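Local coordinates for dioxygenase (Pseudomonas brassicacearum, PDB 5V2D), which probably cleaves the central double bond of lignin-derived stilbenes with molecular oxygen, using an iron ion held by four histidines, at residues 37-51 and 480-492. Numbering follows the deposited sequence.
Sequences KPSRIEAEVFDLEIE and PIARIRIPFRMRM
Phe488 lies with one ring face against Ile41, whose CG2 sits 4.2 Å from the ring centroid and almost on its normal, a CH-pi contact; CG2 of Ile486 covers the opposite face. CG of Phe488 stands between its backbone N and carbonyl carbon (chi1 64°), which turns the ring face to Ile41 and brings CE2 to 4.0 Å from Ala43 CB. Beyond it, Val45 CG2 packs against Pro487 CG, and Leu48 crosses Ile484 at about a right angle, its CB 3.7 Å from Ile484 CG2. Phe90 and Val97, in the sheet that holds 43-45, touch Leu48; Phe92 and Val97 touch Ile484. At one end Arg489, bent at chi3, presents NH1 and NH2 end-on to Lys37 O, the NH1 bond measuring 2.9 Å. NH2 also donates to Pro38 O at 3.0 Å, from above that carbonyl's plane, while Lys37 CB lies over the guanidinium face and Ala34 O takes a further NH1 bond. Arg491 NE adds a weak bond to Lys37 O, its NH2 reaching Pro67 O. Shortening Arg489 to an alanine is likely to leave the Lys37 and Pro38 carbonyls without their main donors here and the loop after helix 33-36 freer to shift. At the other end Glu51 and Arg483 exchange backbone hydrogen bonds as an antiparallel pair, adding strand 50-52 to the edge of the sheet containing 482-486. Beside this pairing the extended Arg485 forms a salt bridge from NH2 to Glu51 OE2 (3.3 Å) and a long one from NH1 to Glu49 OE2 (3.7 Å), the latter carboxylate turned 48° from the guanidinium plane. The apolar centre thus packs two antiparallel sheets together, consistent with neighbouring blades of the carotenoid-oxygenase beta-propeller; Arg489 and Arg491 fix 37-38 against 489-491, and the charges flank the edge strand.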
loop_
_atom_site.group_PDB
_atom_site.type_symbol
_atom_site.label_atom_id
_atom_site.label_comp_id
_atom_site.label_asym_id
_atom_site.label_seq_id
_atom_site.Cartn_x
_atom_site.Cartn_y
_atom_site.Cartn_z
ATOM N N LYS A 37 7.184 -9.221 14.249
ATOM C CA LYS A 37 7.115 -9.039 15.633
ATOM C C LYS A 37 6.661 -7.593 15.913
ATOM O O LYS A 37 7.091 -6.652 15.249
ATOM C CB LYS A 37 8.460 -9.310 16.267
ATOM C CG LYS A 37 8.546 -9.216 17.742
ATOM C CD LYS A 37 10.025 -9.458 18.210
ATOM C CE LYS A 37 10.622 -10.812 17.796
ATOM N NZ LYS A 37 12.105 -10.763 18.027
ATOM N N PRO A 38 5.814 -7.421 16.910
ATOM C CA PRO A 38 5.319 -6.034 17.209
ATOM C C PRO A 38 6.460 -5.150 17.633
ATOM O O PRO A 38 7.434 -5.642 18.206
ATOM C CB PRO A 38 4.424 -6.284 18.437
ATOM C CG PRO A 38 3.929 -7.753 18.218
ATOM C CD PRO A 38 5.226 -8.425 17.833
ATOM N N SER A 39 6.380 -3.874 17.311
ATOM C CA SER A 39 7.416 -2.893 17.745
ATOM C C SER A 39 6.806 -1.955 18.771
ATOM O O SER A 39 7.168 -1.982 19.938
ATOM C CB SER A 39 7.931 -2.111 16.536
ATOM O OG SER A 39 8.631 -0.969 16.899
ATOM N N ARG A 40 5.875 -1.134 18.307
ATOM C CA ARG A 40 5.059 -0.228 19.149
ATOM C C ARG A 40 5.910 0.908 19.655
ATOM O O ARG A 40 5.539 1.585 20.585
ATOM C CB ARG A 40 4.373 -0.986 20.272
ATOM C CG ARG A 40 3.627 -2.265 19.751
ATOM C CD ARG A 40 2.765 -2.797 20.922
ATOM N NE ARG A 40 3.596 -3.486 21.896
ATOM C CZ ARG A 40 3.130 -4.050 22.980
ATOM N NH1 ARG A 40 1.798 -4.006 23.301
ATOM N NH2 ARG A 40 3.937 -4.673 23.787
ATOM N N ILE A 41 7.036 1.169 18.965
ATOM C CA ILE A 41 7.915 2.231 19.438
ATOM C C ILE A 41 7.495 3.544 18.734
ATOM O O ILE A 41 7.547 3.645 17.556
ATOM C CB ILE A 41 9.357 1.915 19.096
ATOM C CG1 ILE A 41 9.871 0.644 19.828
ATOM C CG2 ILE A 41 10.272 3.132 19.301
ATOM C CD1 ILE A 41 11.226 0.193 19.287
ATOM N N GLU A 42 7.091 4.515 19.517
ATOM C CA GLU A 42 6.939 5.895 19.117
ATOM C C GLU A 42 8.227 6.568 19.507
ATOM O O GLU A 42 8.658 6.440 20.626
ATOM C CB GLU A 42 5.745 6.571 19.784
ATOM C CG GLU A 42 4.420 5.944 19.365
ATOM C CD GLU A 42 3.231 6.801 19.848
ATOM O OE1 GLU A 42 2.778 6.608 21.010
ATOM O OE2 GLU A 42 2.757 7.664 19.061
ATOM N N ALA A 43 8.905 7.193 18.558
ATOM C CA ALA A 43 10.295 7.608 18.801
ATOM C C ALA A 43 10.680 8.877 18.092
ATOM O O ALA A 43 10.032 9.287 17.117
ATOM C CB ALA A 43 11.176 6.532 18.313
ATOM N N GLU A 44 11.753 9.479 18.604
ATOM C CA GLU A 44 12.415 10.583 17.936
ATOM C C GLU A 44 13.926 10.244 17.968
ATOM O O GLU A 44 14.454 9.966 19.058
ATOM C CB GLU A 44 12.149 11.870 18.683
ATOM C CG GLU A 44 12.321 13.048 17.779
ATOM C CD GLU A 44 12.956 14.326 18.370
ATOM O OE1 GLU A 44 12.298 14.934 19.256
ATOM O OE2 GLU A 44 14.149 14.616 17.942
ATOM N N VAL A 45 14.576 10.180 16.822
ATOM C CA VAL A 45 16.033 10.042 16.758
ATOM C C VAL A 45 16.571 11.243 15.986
ATOM O O VAL A 45 16.256 11.418 14.823
ATOM C CB VAL A 45 16.453 8.739 16.081
ATOM C CG1 VAL A 45 17.975 8.488 16.269
ATOM C CG2 VAL A 45 15.733 7.575 16.690
ATOM N N PHE A 46 17.295 12.121 16.668
ATOM C CA PHE A 46 17.584 13.468 16.173
ATOM C C PHE A 46 18.583 13.437 14.985
ATOM O O PHE A 46 18.567 14.332 14.137
ATOM C CB PHE A 46 18.139 14.314 17.314
ATOM C CG PHE A 46 18.187 15.787 17.035
ATOM C CD1 PHE A 46 17.034 16.607 17.200
ATOM C CD2 PHE A 46 19.374 16.383 16.562
ATOM C CE1 PHE A 46 17.108 17.964 16.856
ATOM C CE2 PHE A 46 19.421 17.751 16.236
ATOM C CZ PHE A 46 18.306 18.533 16.384
ATOM N N ASP A 47 19.468 12.445 14.994
ATOM C CA ASP A 47 20.472 12.341 13.944
ATOM C C ASP A 47 20.860 10.897 13.767
ATOM O O ASP A 47 21.114 10.149 14.751
ATOM C CB ASP A 47 21.765 13.149 14.321
ATOM C CG ASP A 47 22.715 13.295 13.112
ATOM O OD1 ASP A 47 22.318 13.883 12.059
ATOM O OD2 ASP A 47 23.815 12.817 13.278
ATOM N N LEU A 48 20.839 10.459 12.517
ATOM C CA LEU A 48 21.074 9.046 12.225
ATOM C C LEU A 48 22.485 8.870 11.675
ATOM O O LEU A 48 22.905 9.687 10.893
ATOM C CB LEU A 48 20.034 8.541 11.287
ATOM C CG LEU A 48 18.605 8.484 11.854
ATOM C CD1 LEU A 48 17.568 8.309 10.777
ATOM C CD2 LEU A 48 18.421 7.357 12.867
ATOM N N GLU A 49 23.158 7.816 12.087
ATOM C CA GLU A 49 24.484 7.442 11.559
ATOM C C GLU A 49 24.353 7.033 10.116
ATOM O O GLU A 49 23.435 6.231 9.775
ATOM C CB GLU A 49 25.053 6.188 12.222
ATOM C CG GLU A 49 25.529 6.338 13.628
ATOM C CD GLU A 49 26.321 5.111 14.101
ATOM O OE1 GLU A 49 25.649 4.155 14.538
ATOM O OE2 GLU A 49 27.607 5.078 13.946
ATOM N N ILE A 50 25.292 7.468 9.266
ATOM C CA ILE A 50 25.274 7.145 7.870
ATOM C C ILE A 50 26.601 6.534 7.434
ATOM O O ILE A 50 27.640 7.112 7.696
ATOM C CB ILE A 50 25.024 8.418 7.050
ATOM C CG1 ILE A 50 23.727 9.099 7.521
ATOM C CG2 ILE A 50 24.952 8.124 5.532
ATOM C CD1 ILE A 50 23.468 10.348 6.736
ATOM N N GLU A 51 26.588 5.366 6.816
ATOM C CA GLU A 51 27.736 4.730 6.226
ATOM C C GLU A 51 27.690 5.126 4.781
ATOM O O GLU A 51 26.628 5.033 4.128
ATOM C CB GLU A 51 27.620 3.197 6.418
ATOM C CG GLU A 51 28.746 2.403 5.755
ATOM C CD GLU A 51 28.623 0.861 5.800
ATOM O OE1 GLU A 51 29.415 0.267 5.059
ATOM O OE2 GLU A 51 27.840 0.216 6.582
ATOM N N PRO A 480 24.023 0.379 -2.213
ATOM C CA PRO A 480 23.768 1.653 -1.618
ATOM C C PRO A 480 24.949 2.638 -1.760
ATOM O O PRO A 480 26.078 2.206 -1.615
ATOM C CB PRO A 480 23.616 1.318 -0.157
ATOM C CG PRO A 480 23.083 -0.083 -0.146
ATOM C CD PRO A 480 23.667 -0.746 -1.338
ATOM N N ILE A 481 24.675 3.885 -2.114
ATOM C CA ILE A 481 25.647 4.899 -1.954
ATOM C C ILE A 481 25.689 5.352 -0.486
ATOM O O ILE A 481 26.675 5.919 -0.039
ATOM C CB ILE A 481 25.393 6.082 -2.915
ATOM C CG1 ILE A 481 24.083 6.822 -2.587
ATOM C CG2 ILE A 481 25.564 5.552 -4.334
ATOM C CD1 ILE A 481 23.757 7.915 -3.526
ATOM N N ALA A 482 24.607 5.115 0.249
ATOM C CA ALA A 482 24.514 5.474 1.668
ATOM C C ALA A 482 23.599 4.507 2.377
ATOM O O ALA A 482 22.599 4.069 1.824
ATOM C CB ALA A 482 23.997 6.875 1.843
ATOM N N ARG A 483 23.994 4.102 3.564
ATOM C CA ARG A 483 23.168 3.289 4.462
ATOM C C ARG A 483 22.935 4.056 5.735
ATOM O O ARG A 483 23.880 4.388 6.451
ATOM C CB ARG A 483 23.828 1.966 4.813
ATOM C CG ARG A 483 24.162 1.077 3.596
ATOM C CD ARG A 483 24.843 -0.150 4.099
ATOM N NE ARG A 483 25.181 -1.131 3.099
ATOM C CZ ARG A 483 24.569 -2.308 2.959
ATOM N NH1 ARG A 483 23.552 -2.707 3.696
ATOM N NH2 ARG A 483 24.949 -3.105 2.025
ATOM N N ILE A 484 21.664 4.371 5.987
ATOM C CA ILE A 484 21.281 5.142 7.172
ATOM C C ILE A 484 20.864 4.170 8.276
ATOM O O ILE A 484 19.845 3.474 8.145
ATOM C CB ILE A 484 20.175 6.128 6.807
ATOM C CG1 ILE A 484 20.658 7.056 5.685
ATOM C CG2 ILE A 484 19.722 6.897 7.997
ATOM C CD1 ILE A 484 19.427 7.586 4.924
ATOM N N ARG A 485 21.665 4.087 9.354
ATOM C CA ARG A 485 21.439 3.050 10.354
ATOM C C ARG A 485 20.331 3.552 11.302
ATOM O O ARG A 485 20.295 4.719 11.633
ATOM C CB ARG A 485 22.682 2.761 11.159
ATOM C CG ARG A 485 23.790 2.074 10.379
ATOM C CD ARG A 485 24.878 1.584 11.384
ATOM N NE ARG A 485 26.063 1.222 10.611
ATOM C CZ ARG A 485 27.086 2.014 10.314
ATOM N NH1 ARG A 485 27.172 3.248 10.789
ATOM N NH2 ARG A 485 28.087 1.517 9.593
ATOM N N ILE A 486 19.421 2.678 11.631
ATOM C CA ILE A 486 18.291 2.980 12.555
ATOM C C ILE A 486 18.594 2.171 13.792
ATOM O O ILE A 486 18.874 0.979 13.705
ATOM C CB ILE A 486 16.973 2.577 11.910
ATOM C CG1 ILE A 486 16.800 3.376 10.620
ATOM C CG2 ILE A 486 15.810 3.002 12.809
ATOM C CD1 ILE A 486 15.975 2.689 9.625
ATOM N N PRO A 487 18.509 2.792 14.978
ATOM C CA PRO A 487 18.915 2.117 16.179
ATOM C C PRO A 487 17.908 1.130 16.778
ATOM O O PRO A 487 18.135 0.572 17.866
ATOM C CB PRO A 487 19.120 3.277 17.125
ATOM C CG PRO A 487 18.246 4.338 16.638
ATOM C CD PRO A 487 18.309 4.225 15.178
ATOM N N PHE A 488 16.799 0.949 16.103
ATOM C CA PHE A 488 15.809 -0.048 16.446
ATOM C C PHE A 488 15.237 -0.639 15.204
ATOM O O PHE A 488 15.312 -0.045 14.156
ATOM C CB PHE A 488 14.668 0.532 17.391
ATOM C CG PHE A 488 13.839 1.612 16.753
ATOM C CD1 PHE A 488 12.725 1.305 16.043
ATOM C CD2 PHE A 488 14.158 2.935 16.911
ATOM C CE1 PHE A 488 11.927 2.327 15.423
ATOM C CE2 PHE A 488 13.436 3.948 16.234
ATOM C CZ PHE A 488 12.319 3.614 15.507
ATOM N N ARG A 489 14.694 -1.832 15.350
ATOM C CA ARG A 489 14.065 -2.566 14.251
ATOM C C ARG A 489 12.726 -1.923 13.789
ATOM O O ARG A 489 11.802 -1.701 14.588
ATOM C CB ARG A 489 13.738 -3.995 14.690
ATOM C CG ARG A 489 13.060 -4.849 13.631
ATOM C CD ARG A 489 12.711 -6.218 14.244
ATOM N NE ARG A 489 11.836 -6.077 15.389
ATOM C CZ ARG A 489 10.508 -6.050 15.327
ATOM N NH1 ARG A 489 9.805 -6.291 14.193
ATOM N NH2 ARG A 489 9.859 -5.874 16.508
ATOM N N MET A 490 12.643 -1.693 12.507
ATOM C CA MET A 490 11.414 -1.175 11.886
ATOM C C MET A 490 10.605 -2.410 11.504
ATOM O O MET A 490 11.051 -3.235 10.671
ATOM C CB MET A 490 11.763 -0.392 10.612
ATOM C CG MET A 490 12.630 0.853 10.839
ATOM S SD MET A 490 11.873 2.224 11.721
ATOM C CE MET A 490 10.861 2.860 10.414
ATOM N N ARG A 491 9.373 -2.460 11.987
ATOM C CA ARG A 491 8.439 -3.523 11.542
ATOM C C ARG A 491 8.133 -3.343 10.041
ATOM O O ARG A 491 8.196 -2.259 9.492
ATOM C CB ARG A 491 7.149 -3.430 12.354
ATOM C CG ARG A 491 6.256 -4.616 12.249
ATOM C CD ARG A 491 5.132 -4.507 13.317
ATOM N NE ARG A 491 4.461 -5.820 13.444
ATOM C CZ ARG A 491 3.237 -6.124 12.984
ATOM N NH1 ARG A 491 2.781 -7.370 13.163
ATOM N NH2 ARG A 491 2.446 -5.241 12.335
ATOM N N MET A 492 7.750 -4.415 9.410
ATOM C CA MET A 492 7.284 -4.346 8.013
ATOM C C MET A 492 6.211 -3.319 7.897
ATOM O O MET A 492 5.365 -3.229 8.779
ATOM C CB MET A 492 6.860 -5.731 7.516
ATOM C CG MET A 492 6.390 -5.803 6.091
ATOM S SD MET A 492 7.751 -5.330 4.993
ATOM C CE MET A 492 7.020 -5.463 3.401
HETATM O O HOH W 1 11.128 -2.294 17.051
HETATM O O HOH W 2 21.699 5.870 13.783
HETATM O O HOH W 3 26.977 2.821 1.689
#